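Local atomic coordinates of alpha-L-rhamnosidase (Streptomyces avermitilis, PDB entry 3W5M), a protein that hydrolyses terminal non-reducing alpha-L-rhamnose from rhamnosides such as naringin, rutin, hesperidin and gum arabic, and binds L-rhamnose through a calcium-dependent carbohydrate-binding module. Residues R46-A51 and H56-D61; G394-L399 and A460-D465; V666-A671 and G676-V681; R835-I840 and T864-V869. One frame throughout, in Å; residues are numbered along the deposited sequence.

The four contacts follow one another along the chain without touching. Contact 3 is the buried one, its centre about 16 Å from the centre of the chain, and contact 2 lies at the surface; contacts 1 and 4 are partly buried and peripheral. Backbone hydrogen bonds between strands dominate contact 1, in the immunoglobulin-like N-terminal domain. Contact 2, in a beta domain, relies on a salt bridge and a pair of alanine methyls. Contacts 3 and 4 both belong to the six-hairpin glycosidase domain, their centres about 36 Å apart: 666-671 meets its own following loop through an aromatic ring and a water, whereas 835-840 meets 864-869 through apolar groups and a histidine face.

Contact 1 (R46-A51 and H56-D61); sequences RVASSA and HPDVWD
Val47 O is gripped twice, by Val59 N at 3.1 Å and by Trp60 N at 3.0 Å, both arriving from the same face of its carbonyl plane. The bond from Trp60 is nearly straight at the hydrogen (169°), that from Val59 clearly bent (138°). Two consecutive residues opposite Val47 make a classic beta bulge, at the turn end of the hairpin that joins strands 40-48 and 60-66 of the immunoglobulin-like N-terminal domain. Val47 N returns a bond to Trp60 O, closing the antiparallel hydrogen-bonded pair. On the side of the sheet shared by Val47 and Trp60, Val47 CG2 meets the indole edge at CE3, 3.8 Å away, while CG1 touches Val59 CG1; Tyr75 packs on this cluster too. Nearer the turn, the carboxylate of Asp58 holds Ser49 with both oxygens, each through its syn lone pair: OD1 takes Ser49 N at 3.0 Å and OD2 takes Ser49 OG at 2.9 Å. With Arg46 extended from CG to NE, its chain runs beside Asp61, and NE makes a weak salt-bridge bond to Asp61 OD2 at 3.3 Å, the guanidinium and carboxylate planes 76° apart. Replacing Arg46 with an alanine would probably leave OD2 without this charged mate and uncover Pro57 CG, which lies 4.1 Å from Arg46 CD. Asp61 OD1 is held separately by Gly63 N and Gln44 NE2.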
loop_
_atom_site.group_PDB
_atom_site.type_symbol
_atom_site.label_atom_id
_atom_site.label_comp_id
_atom_site.label_asym_id
_atom_site.label_seq_id
_atom_site.Cartn_x
_atom_site.Cartn_y
_atom_site.Cartn_z
ATOM N N ARG A 46 14.830 27.399 20.216
ATOM C CA ARG A 46 15.588 28.317 19.366
ATOM C C ARG A 46 15.810 27.703 18.018
ATOM O O ARG A 46 16.028 26.506 17.926
ATOM C CB ARG A 46 16.945 28.611 19.971
ATOM C CG ARG A 46 16.900 29.404 21.247
ATOM C CD ARG A 46 18.312 29.462 21.776
ATOM N NE ARG A 46 18.443 30.482 22.804
ATOM C CZ ARG A 46 19.550 30.681 23.506
ATOM N NH1 ARG A 46 20.627 29.920 23.301
ATOM N NH2 ARG A 46 19.561 31.633 24.419
ATOM N N VAL A 47 15.768 28.543 16.983
ATOM C CA VAL A 47 15.991 28.132 15.606
ATOM C C VAL A 47 16.975 29.125 15.003
ATOM O O VAL A 47 16.835 30.335 15.208
ATOM C CB VAL A 47 14.674 28.160 14.767
ATOM C CG1 VAL A 47 14.911 27.582 13.381
ATOM C CG2 VAL A 47 13.534 27.447 15.471
ATOM N N ALA A 48 17.947 28.604 14.263
ATOM C CA ALA A 48 19.015 29.396 13.682
ATOM C C ALA A 48 19.516 28.791 12.374
ATOM O O ALA A 48 19.197 27.631 12.038
ATOM C CB ALA A 48 20.155 29.542 14.699
ATOM N N SER A 49 20.301 29.565 11.622
ATOM C CA SER A 49 20.769 29.145 10.305
ATOM C C SER A 49 22.003 28.242 10.383
ATOM O O SER A 49 22.454 27.706 9.373
ATOM C CB SER A 49 21.042 30.369 9.413
ATOM O OG SER A 49 22.178 31.079 9.881
ATOM N N SER A 50 22.537 28.047 11.592
ATOM C CA SER A 50 23.635 27.107 11.799
ATOM C C SER A 50 23.580 26.555 13.222
ATOM O O SER A 50 22.931 27.140 14.087
ATOM C CB SER A 50 24.993 27.774 11.545
ATOM O OG SER A 50 25.303 28.639 12.612
ATOM N N ALA A 51 24.262 25.431 13.444
ATOM C CA ALA A 51 24.282 24.778 14.751
ATOM C C ALA A 51 24.950 25.663 15.802
ATOM O O ALA A 51 24.399 25.840 16.887
ATOM C CB ALA A 51 24.946 23.406 14.668
ATOM N N HIS A 56 23.159 32.582 19.662
ATOM C CA HIS A 56 22.622 33.881 19.230
ATOM C C HIS A 56 21.729 33.638 18.009
ATOM O O HIS A 56 22.148 33.890 16.882
ATOM C CB HIS A 56 23.759 34.847 18.883
ATOM C CG HIS A 56 24.859 34.865 19.899
ATOM N ND1 HIS A 56 26.038 34.169 19.731
ATOM C CD2 HIS A 56 24.948 35.471 21.110
ATOM C CE1 HIS A 56 26.811 34.356 20.788
ATOM N NE2 HIS A 56 26.173 35.139 21.640
ATOM N N PRO A 57 20.504 33.116 18.233
ATOM C CA PRO A 57 19.642 32.611 17.146
ATOM C C PRO A 57 19.102 33.709 16.237
ATOM O O PRO A 57 18.532 34.677 16.714
ATOM C CB PRO A 57 18.486 31.947 17.903
ATOM C CG PRO A 57 18.438 32.665 19.217
ATOM C CD PRO A 57 19.874 32.929 19.553
ATOM N N ASP A 58 19.276 33.527 14.933
ATOM C CA ASP A 58 18.842 34.503 13.933
ATOM C C ASP A 58 17.478 34.200 13.306
ATOM O O ASP A 58 16.970 35.022 12.550
ATOM C CB ASP A 58 19.892 34.647 12.828
ATOM C CG ASP A 58 20.196 33.330 12.137
ATOM O OD1 ASP A 58 19.627 32.291 12.539
ATOM O OD2 ASP A 58 20.999 33.333 11.188
ATOM N N VAL A 59 16.880 33.037 13.598
ATOM C CA VAL A 59 15.547 32.738 13.021
ATOM C C VAL A 59 14.444 32.932 14.063
ATOM O O VAL A 59 13.547 33.743 13.888
ATOM C CB VAL A 59 15.520 31.328 12.350
ATOM C CG1 VAL A 59 14.154 31.001 11.759
ATOM C CG2 VAL A 59 16.599 31.213 11.285
ATOM N N TRP A 60 14.516 32.201 15.171
ATOM C CA TRP A 60 13.474 32.268 16.189
ATOM C C TRP A 60 14.030 31.947 17.565
ATOM O O TRP A 60 14.962 31.164 17.706
ATOM C CB TRP A 60 12.347 31.283 15.873
ATOM C CG TRP A 60 11.101 31.392 16.738
ATOM C CD1 TRP A 60 10.444 32.544 17.111
ATOM C CD2 TRP A 60 10.323 30.306 17.261
ATOM N NE1 TRP A 60 9.332 32.233 17.849
ATOM C CE2 TRP A 60 9.230 30.868 17.956
ATOM C CE3 TRP A 60 10.446 28.908 17.207
ATOM C CZ2 TRP A 60 8.274 30.083 18.609
ATOM C CZ3 TRP A 60 9.505 28.127 17.867
ATOM C CH2 TRP A 60 8.424 28.717 18.555
ATOM N N ASP A 61 13.439 32.584 18.562
ATOM C CA ASP A 61 13.639 32.242 19.948
ATOM C C ASP A 61 12.297 32.430 20.603
ATOM O O ASP A 61 11.852 33.550 20.774
ATOM C CB ASP A 61 14.672 33.162 20.603
ATOM C CG ASP A 61 15.056 32.703 22.001
ATOM O OD1 ASP A 61 14.192 32.146 22.734
ATOM O OD2 ASP A 61 16.233 32.899 22.366
#

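Contact 2 (G394-L399 and A460-D465); sequences GERPAL and AVRGAD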
loop_
_atom_site.group_PDB
_atom_site.type_symbol
_atom_site.label_atom_id
_atom_site.label_comp_id
_atom_site.label_asym_id
_atom_site.label_seq_id
_atom_site.Cartn_x
_atom_site.Cartn_y
_atom_site.Cartn_z
ATOM N N GLY A 394 -3.434 8.503 -17.214
ATOM C CA GLY A 394 -2.786 8.975 -18.438
ATOM C C GLY A 394 -2.213 7.786 -19.179
ATOM O O GLY A 394 -2.245 6.644 -18.672
ATOM N N GLU A 395 -1.666 8.047 -20.361
ATOM C CA GLU A 395 -1.234 6.954 -21.256
ATOM C C GLU A 395 0.255 6.682 -21.202
ATOM O O GLU A 395 0.680 5.567 -21.503
ATOM C CB GLU A 395 -1.540 7.298 -22.720
ATOM C CG GLU A 395 -2.974 7.708 -23.012
ATOM C CD GLU A 395 -3.872 6.525 -23.323
ATOM O OE1 GLU A 395 -3.417 5.591 -24.019
ATOM O OE2 GLU A 395 -5.045 6.538 -22.886
ATOM N N ARG A 396 1.034 7.713 -20.896
ATOM C CA ARG A 396 2.496 7.631 -20.960
ATOM C C ARG A 396 3.060 8.220 -19.695
ATOM O O ARG A 396 2.592 9.287 -19.239
ATOM C CB ARG A 396 3.050 8.455 -22.128
ATOM C CG ARG A 396 2.759 7.880 -23.498
ATOM C CD ARG A 396 2.933 8.923 -24.587
ATOM N NE ARG A 396 1.760 8.944 -25.458
ATOM C CZ ARG A 396 0.680 9.692 -25.239
ATOM N NH1 ARG A 396 0.628 10.494 -24.184
ATOM N NH2 ARG A 396 -0.348 9.651 -26.078
ATOM N N PRO A 397 4.095 7.575 -19.138
ATOM C CA PRO A 397 4.687 8.217 -17.968
ATOM C C PRO A 397 5.596 9.413 -18.259
ATOM O O PRO A 397 6.193 9.543 -19.350
ATOM C CB PRO A 397 5.453 7.065 -17.281
ATOM C CG PRO A 397 5.733 6.108 -18.365
ATOM C CD PRO A 397 4.599 6.212 -19.347
ATOM N N ALA A 398 5.701 10.280 -17.265
ATOM C CA ALA A 398 6.481 11.487 -17.370
ATOM C C ALA A 398 7.326 11.732 -16.126
ATOM O O ALA A 398 6.952 11.339 -15.031
ATOM C CB ALA A 398 5.555 12.691 -17.655
ATOM N N LEU A 399 8.466 12.384 -16.330
ATOM C CA LEU A 399 9.454 12.714 -15.287
ATOM C C LEU A 399 9.559 14.227 -15.081
ATOM O O LEU A 399 9.577 14.994 -16.048
ATOM C CB LEU A 399 10.842 12.181 -15.710
ATOM C CG LEU A 399 12.008 12.511 -14.778
ATOM C CD1 LEU A 399 11.957 11.763 -13.451
ATOM C CD2 LEU A 399 13.351 12.279 -15.486
ATOM N N ALA A 460 15.435 12.081 -29.013
ATOM C CA ALA A 460 15.010 13.258 -28.253
ATOM C C ALA A 460 13.762 12.902 -27.442
ATOM O O ALA A 460 12.866 12.208 -27.946
ATOM C CB ALA A 460 14.706 14.436 -29.185
ATOM N N VAL A 461 13.732 13.333 -26.182
ATOM C CA VAL A 461 12.511 13.252 -25.365
ATOM C C VAL A 461 11.437 14.174 -25.912
ATOM O O VAL A 461 11.703 15.017 -26.755
ATOM C CB VAL A 461 12.786 13.611 -23.891
ATOM C CG1 VAL A 461 13.723 12.600 -23.260
ATOM C CG2 VAL A 461 13.314 15.035 -23.751
ATOM N N ARG A 462 10.208 14.015 -25.451
ATOM C CA ARG A 462 9.151 14.953 -25.825
ATOM C C ARG A 462 8.657 15.613 -24.554
ATOM O O ARG A 462 8.902 15.111 -23.434
ATOM C CB ARG A 462 8.025 14.226 -26.560
ATOM C CG ARG A 462 7.475 13.030 -25.799
ATOM C CD ARG A 462 6.407 12.282 -26.564
ATOM N NE ARG A 462 5.141 12.998 -26.557
ATOM C CZ ARG A 462 3.986 12.462 -26.936
ATOM N NH1 ARG A 462 3.939 11.184 -27.335
ATOM N NH2 ARG A 462 2.879 13.203 -26.904
ATOM N N GLY A 463 8.009 16.765 -24.697
ATOM C CA GLY A 463 7.268 17.320 -23.584
ATOM C C GLY A 463 6.121 16.363 -23.386
ATOM O O GLY A 463 5.568 15.836 -24.359
ATOM N N ALA A 464 5.785 16.113 -22.135
ATOM C CA ALA A 464 4.678 15.255 -21.769
ATOM C C ALA A 464 3.349 15.924 -22.116
ATOM O O ALA A 464 3.232 17.146 -22.056
ATOM C CB ALA A 464 4.740 14.993 -20.283
ATOM N N ASP A 465 2.357 15.123 -22.480
ATOM C CA ASP A 465 1.037 15.642 -22.838
ATOM C C ASP A 465 0.047 15.322 -21.730
ATOM O O ASP A 465 -1.171 15.417 -21.904
ATOM C CB ASP A 465 0.569 15.050 -24.177
ATOM C CG ASP A 465 0.153 13.591 -24.066
ATOM O OD1 ASP A 465 0.846 12.819 -23.367
ATOM O OD2 ASP A 465 -0.870 13.215 -24.682
HETATM O O HOH W 1 0.069 10.744 -20.749
#
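Arg396 NH1 and Asp465 OD1 form the salt bridge between 394-399 and 460-465; their 2.5 Å separation is unusually short and its exact value doubtful. The carboxylate oxygen sits at the edge of the guanidinium, near its plane, although the two flat groups are turned 60° apart and their side chains cross at about a right angle. Arg462 comes over one guanidinium face, its NH1 lying 3.6 Å from Arg396 NE; the guanidinium planes are 38° apart. The two guanidinium groups share the neighbourhood of the Asp465 carboxylate, which probably offsets their charge. The opposite face of the Arg396 group is covered by Glu395 CB, 4.0 Å above its centre. A bend at chi3 (-130°) turns the end of Arg396 into this position, and its NE has a second acidic partner, Glu131, whose carboxylate pairs with it from outside the two segments. Water 1 adds an indirect tie: it accepts from Arg396 N at 3.2 Å and donates weakly to Asp465 OD1 at 3.4 Å. Deeper in, the methyl groups Ala398 CB and Ala464 CB press against each other at 3.6 Å, where the two backbones come nearest. Asn466, next along the chain, donates from ND2 to Arg396 O. In this beta-rich alpha-L-rhamnosidase N-terminal domain the contact ties two sheets: Ser124 of edge strand 123-124 bonds with the Arg462 backbone and, through its hydroxyl, with Pro397 O, thereby linking strand 459-463 of an antiparallel sheet to the start of strand 398-407 in a mixed one.

Contact 3 (V666-A671 and G676-V681); sequences VDLRDA and GAFTDV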
loop_
_atom_site.group_PDB
_atom_site.type_symbol
_atom_site.label_atom_id
_atom_site.label_comp_id
_atom_site.label_asym_id
_atom_site.label_seq_id
_atom_site.Cartn_x
_atom_site.Cartn_y
_atom_site.Cartn_z
ATOM N N VAL A 666 -5.615 12.657 3.451
ATOM C CA VAL A 666 -5.629 13.610 2.378
ATOM C C VAL A 666 -6.203 12.989 1.103
ATOM O O VAL A 666 -7.004 13.646 0.399
ATOM C CB VAL A 666 -4.220 14.190 2.088
ATOM C CG1 VAL A 666 -4.291 15.144 0.900
ATOM C CG2 VAL A 666 -3.751 14.932 3.324
ATOM N N ASP A 667 -5.818 11.742 0.809
ATOM C CA ASP A 667 -6.356 11.034 -0.373
ATOM C C ASP A 667 -7.870 10.853 -0.215
ATOM O O ASP A 667 -8.632 11.053 -1.166
ATOM C CB ASP A 667 -5.761 9.643 -0.550
ATOM C CG ASP A 667 -4.254 9.649 -0.838
ATOM O OD1 ASP A 667 -3.749 10.592 -1.522
ATOM O OD2 ASP A 667 -3.600 8.665 -0.385
ATOM N N LEU A 668 -8.294 10.479 0.980
ATOM C CA LEU A 668 -9.719 10.228 1.204
ATOM C C LEU A 668 -10.546 11.499 0.998
ATOM O O LEU A 668 -11.572 11.474 0.307
ATOM C CB LEU A 668 -9.941 9.667 2.592
ATOM C CG LEU A 668 -11.399 9.311 2.916
ATOM C CD1 LEU A 668 -11.882 8.129 2.076
ATOM C CD2 LEU A 668 -11.492 9.026 4.402
ATOM N N ARG A 669 -10.104 12.599 1.600
ATOM C CA ARG A 669 -10.732 13.905 1.351
ATOM C C ARG A 669 -10.653 14.387 -0.077
ATOM O O ARG A 669 -11.594 15.023 -0.554
ATOM C CB ARG A 669 -10.239 14.976 2.330
ATOM C CG ARG A 669 -10.754 14.719 3.745
ATOM C CD ARG A 669 -10.381 15.812 4.733
ATOM N NE ARG A 669 -8.922 15.954 4.865
ATOM C CZ ARG A 669 -8.194 15.348 5.795
ATOM N NH1 ARG A 669 -8.753 14.545 6.706
ATOM N NH2 ARG A 669 -6.888 15.588 5.843
ATOM N N ASP A 670 -9.592 14.052 -0.803
ATOM C CA ASP A 670 -9.504 14.412 -2.226
ATOM C C ASP A 670 -10.594 13.682 -3.008
ATOM O O ASP A 670 -10.981 14.147 -4.087
ATOM C CB ASP A 670 -8.182 13.927 -2.871
ATOM C CG ASP A 670 -7.021 14.873 -2.686
ATOM O OD1 ASP A 670 -7.206 16.046 -2.276
ATOM O OD2 ASP A 670 -5.871 14.434 -2.965
ATOM N N ALA A 671 -11.028 12.521 -2.507
ATOM C CA ALA A 671 -12.014 11.674 -3.220
ATOM C C ALA A 671 -13.460 11.924 -2.769
ATOM O O ALA A 671 -14.408 11.422 -3.413
ATOM C CB ALA A 671 -11.677 10.204 -3.075
ATOM N N GLY A 676 -20.779 15.093 -0.382
ATOM C CA GLY A 676 -20.201 14.828 0.953
ATOM C C GLY A 676 -20.021 13.369 1.318
ATOM O O GLY A 676 -19.737 13.034 2.476
ATOM N N ALA A 677 -20.191 12.468 0.347
ATOM C CA ALA A 677 -20.044 11.061 0.651
ATOM C C ALA A 677 -18.548 10.663 0.579
ATOM O O ALA A 677 -17.899 10.899 -0.442
ATOM C CB ALA A 677 -20.879 10.214 -0.322
ATOM N N PHE A 678 -18.031 10.060 1.648
ATOM C CA PHE A 678 -16.739 9.349 1.541
ATOM C C PHE A 678 -16.890 8.109 0.624
ATOM O O PHE A 678 -17.902 7.403 0.685
ATOM C CB PHE A 678 -16.254 8.957 2.934
ATOM C CG PHE A 678 -15.765 10.126 3.776
ATOM C CD1 PHE A 678 -14.748 10.969 3.302
ATOM C CD2 PHE A 678 -16.293 10.375 5.052
ATOM C CE1 PHE A 678 -14.280 12.039 4.070
ATOM C CE2 PHE A 678 -15.800 11.426 5.831
ATOM C CZ PHE A 678 -14.793 12.262 5.332
ATOM N N THR A 679 -15.869 7.831 -0.194
ATOM C CA THR A 679 -15.856 6.699 -1.147
ATOM C C THR A 679 -15.461 5.364 -0.499
ATOM O O THR A 679 -14.948 5.325 0.625
ATOM C CB THR A 679 -14.895 7.014 -2.323
ATOM O OG1 THR A 679 -13.608 7.390 -1.782
ATOM C CG2 THR A 679 -15.437 8.177 -3.188
ATOM N N ASP A 680 -15.738 4.254 -1.198
ATOM C CA ASP A 680 -15.374 2.940 -0.721
ATOM C C ASP A 680 -13.846 2.767 -0.761
ATOM O O ASP A 680 -13.279 2.072 0.059
ATOM C CB ASP A 680 -16.029 1.844 -1.574
ATOM C CG ASP A 680 -17.565 1.804 -1.428
ATOM O OD1 ASP A 680 -18.124 2.491 -0.532
ATOM O OD2 ASP A 680 -18.203 1.073 -2.232
ATOM N N VAL A 681 -13.206 3.381 -1.745
ATOM C CA VAL A 681 -11.727 3.343 -1.821
ATOM C C VAL A 681 -11.166 4.733 -2.038
ATOM O O VAL A 681 -11.798 5.587 -2.680
ATOM C CB VAL A 681 -11.177 2.403 -2.935
ATOM C CG1 VAL A 681 -11.564 0.942 -2.655
ATOM C CG2 VAL A 681 -11.599 2.860 -4.330
HETATM O O HOH W 2 -13.767 9.860 -0.172
#
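The Phe678 ring meets Leu668 obliquely: CD1 lies 3.8 Å from Leu668 CG, and the methyl CD2 is close behind. At the ring's edge, near its plane, come Arg669 CG, 4.4 Å from CE1, and the oxygen of water 2. Trp726 adds another aromatic neighbour, its plane at about 50° to that of Phe678. The contact belongs to the helical six-hairpin glycosidase domain, an (alpha/alpha)6-barrel, and packs the C-terminal part of helix 658-671 against the loop that follows it. Phe678 is about 8 Å, side chain to side chain, from the rhamnose-binding Trp695, consistent with a place near the sugar pocket. With chi1 at -178°, Leu668 carries CG away from its backbone N and across to the ring. Water 2 bridges the backbones, donating to Leu668 O at 2.8 Å and accepting from Thr679 N at 2.9 Å. Farther along, Thr679 brings both its branches to Ala671: OG1 lies 3.6 Å from Ala671 CB, and CG2 lies 3.4 Å from Ala671 O. A glycine in place of Thr679 would probably open a gap beside Ala671 and deprive Val681 O of its hydroxyl donor. That bond, from Thr679 OG1 to Val681 O, is 2.7 Å long, and the hydroxyl oxygen stands above the carbonyl plane, 51° out of it.

Contact 4 (R835-I840 and T864-V869); sequences RLVALI and TGHTDV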
loop_
_atom_site.group_PDB
_atom_site.type_symbol
_atom_site.label_atom_id
_atom_site.label_comp_id
_atom_site.label_asym_id
_atom_site.label_seq_id
_atom_site.Cartn_x
_atom_site.Cartn_y
_atom_site.Cartn_z
ATOM N N ARG A 835 -26.657 -12.044 26.452
ATOM C CA ARG A 835 -27.104 -12.619 25.189
ATOM C C ARG A 835 -25.935 -12.869 24.208
ATOM O O ARG A 835 -25.951 -13.837 23.454
ATOM C CB ARG A 835 -28.165 -11.717 24.549
ATOM C CG ARG A 835 -28.803 -12.260 23.282
ATOM C CD ARG A 835 -29.292 -13.692 23.478
ATOM N NE ARG A 835 -29.894 -14.279 22.283
ATOM C CZ ARG A 835 -30.052 -15.593 22.098
ATOM N NH1 ARG A 835 -29.647 -16.451 23.023
ATOM N NH2 ARG A 835 -30.604 -16.055 20.990
ATOM N N LEU A 836 -24.936 -11.985 24.231
ATOM C CA LEU A 836 -23.750 -12.130 23.396
ATOM C C LEU A 836 -22.983 -13.363 23.809
ATOM O O LEU A 836 -22.623 -14.199 22.963
ATOM C CB LEU A 836 -22.845 -10.893 23.528
ATOM C CG LEU A 836 -21.491 -10.931 22.812
ATOM C CD1 LEU A 836 -21.641 -11.100 21.286
ATOM C CD2 LEU A 836 -20.739 -9.655 23.180
ATOM N N VAL A 837 -22.747 -13.467 25.111
ATOM C CA VAL A 837 -22.056 -14.596 25.699
ATOM C C VAL A 837 -22.811 -15.894 25.404
ATOM O O VAL A 837 -22.188 -16.938 25.173
ATOM C CB VAL A 837 -21.869 -14.406 27.212
ATOM C CG1 VAL A 837 -21.264 -15.643 27.852
ATOM C CG2 VAL A 837 -20.962 -13.206 27.473
ATOM N N ALA A 838 -24.140 -15.809 25.407
ATOM C CA ALA A 838 -24.995 -16.965 25.155
ATOM C C ALA A 838 -24.807 -17.462 23.722
ATOM O O ALA A 838 -24.732 -18.677 23.489
ATOM C CB ALA A 838 -26.458 -16.620 25.418
ATOM N N LEU A 839 -24.719 -16.519 22.776
ATOM C CA LEU A 839 -24.509 -16.837 21.358
ATOM C C LEU A 839 -23.129 -17.443 21.098
ATOM O O LEU A 839 -23.000 -18.350 20.269
ATOM C CB LEU A 839 -24.754 -15.626 20.462
ATOM C CG LEU A 839 -26.137 -14.971 20.420
ATOM C CD1 LEU A 839 -26.072 -13.668 19.660
ATOM C CD2 LEU A 839 -27.180 -15.869 19.773
ATOM N N ILE A 840 -22.119 -16.948 21.813
ATOM C CA ILE A 840 -20.757 -17.492 21.751
ATOM C C ILE A 840 -20.699 -18.925 22.321
ATOM O O ILE A 840 -20.142 -19.841 21.696
ATOM C CB ILE A 840 -19.748 -16.563 22.469
ATOM C CG1 ILE A 840 -19.659 -15.210 21.724
ATOM C CG2 ILE A 840 -18.379 -17.237 22.590
ATOM C CD1 ILE A 840 -18.762 -14.164 22.375
ATOM N N THR A 864 -17.739 -5.549 29.579
ATOM C CA THR A 864 -18.955 -6.007 30.236
ATOM C C THR A 864 -18.656 -7.096 31.275
ATOM O O THR A 864 -19.570 -7.758 31.760
ATOM C CB THR A 864 -19.981 -6.508 29.197
ATOM O OG1 THR A 864 -19.357 -7.462 28.319
ATOM C CG2 THR A 864 -20.526 -5.357 28.367
ATOM N N GLY A 865 -17.381 -7.288 31.600
ATOM C CA GLY A 865 -16.984 -8.210 32.673
ATOM C C GLY A 865 -16.785 -9.665 32.265
ATOM O O GLY A 865 -16.858 -10.579 33.108
ATOM N N HIS A 866 -16.506 -9.883 30.981
ATOM C CA HIS A 866 -16.270 -11.225 30.456
ATOM C C HIS A 866 -14.903 -11.427 29.803
ATOM O O HIS A 866 -14.823 -12.028 28.729
ATOM C CB HIS A 866 -17.363 -11.583 29.464
ATOM C CG HIS A 866 -18.744 -11.477 30.030
ATOM N ND1 HIS A 866 -19.219 -12.335 31.002
ATOM C CD2 HIS A 866 -19.762 -10.633 29.742
ATOM C CE1 HIS A 866 -20.468 -12.016 31.291
ATOM N NE2 HIS A 866 -20.821 -10.986 30.543
ATOM N N THR A 867 -13.848 -10.936 30.458
ATOM C CA THR A 867 -12.472 -11.160 30.023
ATOM C C THR A 867 -12.151 -12.649 29.890
ATOM O O THR A 867 -11.448 -13.044 28.965
ATOM C CB THR A 867 -11.456 -10.454 30.949
ATOM O OG1 THR A 867 -11.606 -9.044 30.778
ATOM C CG2 THR A 867 -9.993 -10.822 30.591
ATOM N N ASP A 868 -12.676 -13.466 30.807
ATOM C CA ASP A 868 -12.488 -14.920 30.746
ATOM C C ASP A 868 -12.979 -15.536 29.423
ATOM O O ASP A 868 -12.307 -16.403 28.864
ATOM C CB ASP A 868 -13.131 -15.614 31.960
ATOM C CG ASP A 868 -14.635 -15.377 32.051
ATOM O OD1 ASP A 868 -15.166 -14.480 31.360
ATOM O OD2 ASP A 868 -15.289 -16.102 32.823
ATOM N N VAL A 869 -14.132 -15.068 28.945
ATOM C CA VAL A 869 -14.704 -15.428 27.647
ATOM C C VAL A 869 -13.846 -14.891 26.492
ATOM O O VAL A 869 -13.700 -15.541 25.454
ATOM C CB VAL A 869 -16.128 -14.873 27.508
ATOM C CG1 VAL A 869 -16.688 -15.072 26.105
ATOM C CG2 VAL A 869 -17.052 -15.529 28.532
#
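Val837 CG2 sits squarely over one face of the His866 imidazole, 3.7 Å from the ring centroid and only 11° off its normal. This CH-pi contact is the tight part of the interface: the methyl lies 3.6 Å from His866 CD2 and not much farther from the other ring atoms. The imidazole reaches the valine because CG is anti to the carbonyl carbon of His866 (chi1 -56°); Val837 CG2 is likewise anti to its own carbonyl carbon, and the two side chains cross obliquely. The rest of the packing is looser. Val837 CG1 is 4.3 Å from Val869 CG2, and Ile840 CD1, one helical turn on, is 4.4 Å from Val869 CG1, so both methyls of Val869 are touched only lightly. No hydrogen bond joins the two segments. Both belong to the six-hairpin glycosidase domain, and the contact sets helix 829-842 against the link between helices 854-863 and 867-875. In that link a Schellman motif ends the first helix, with Gly865 at positive phi as its C-prime residue and His866 N bonded to Leu861 O; His866 then occupies the N-cap position of the next helix. Leu861 also packs on Leu836, Ile840 and Val869, backing the looser apolar side. Asp868 is exposed to solvent and takes no part in the contact; its OD1 receives Val869 N at 2.7 Å from above the carboxylate plane.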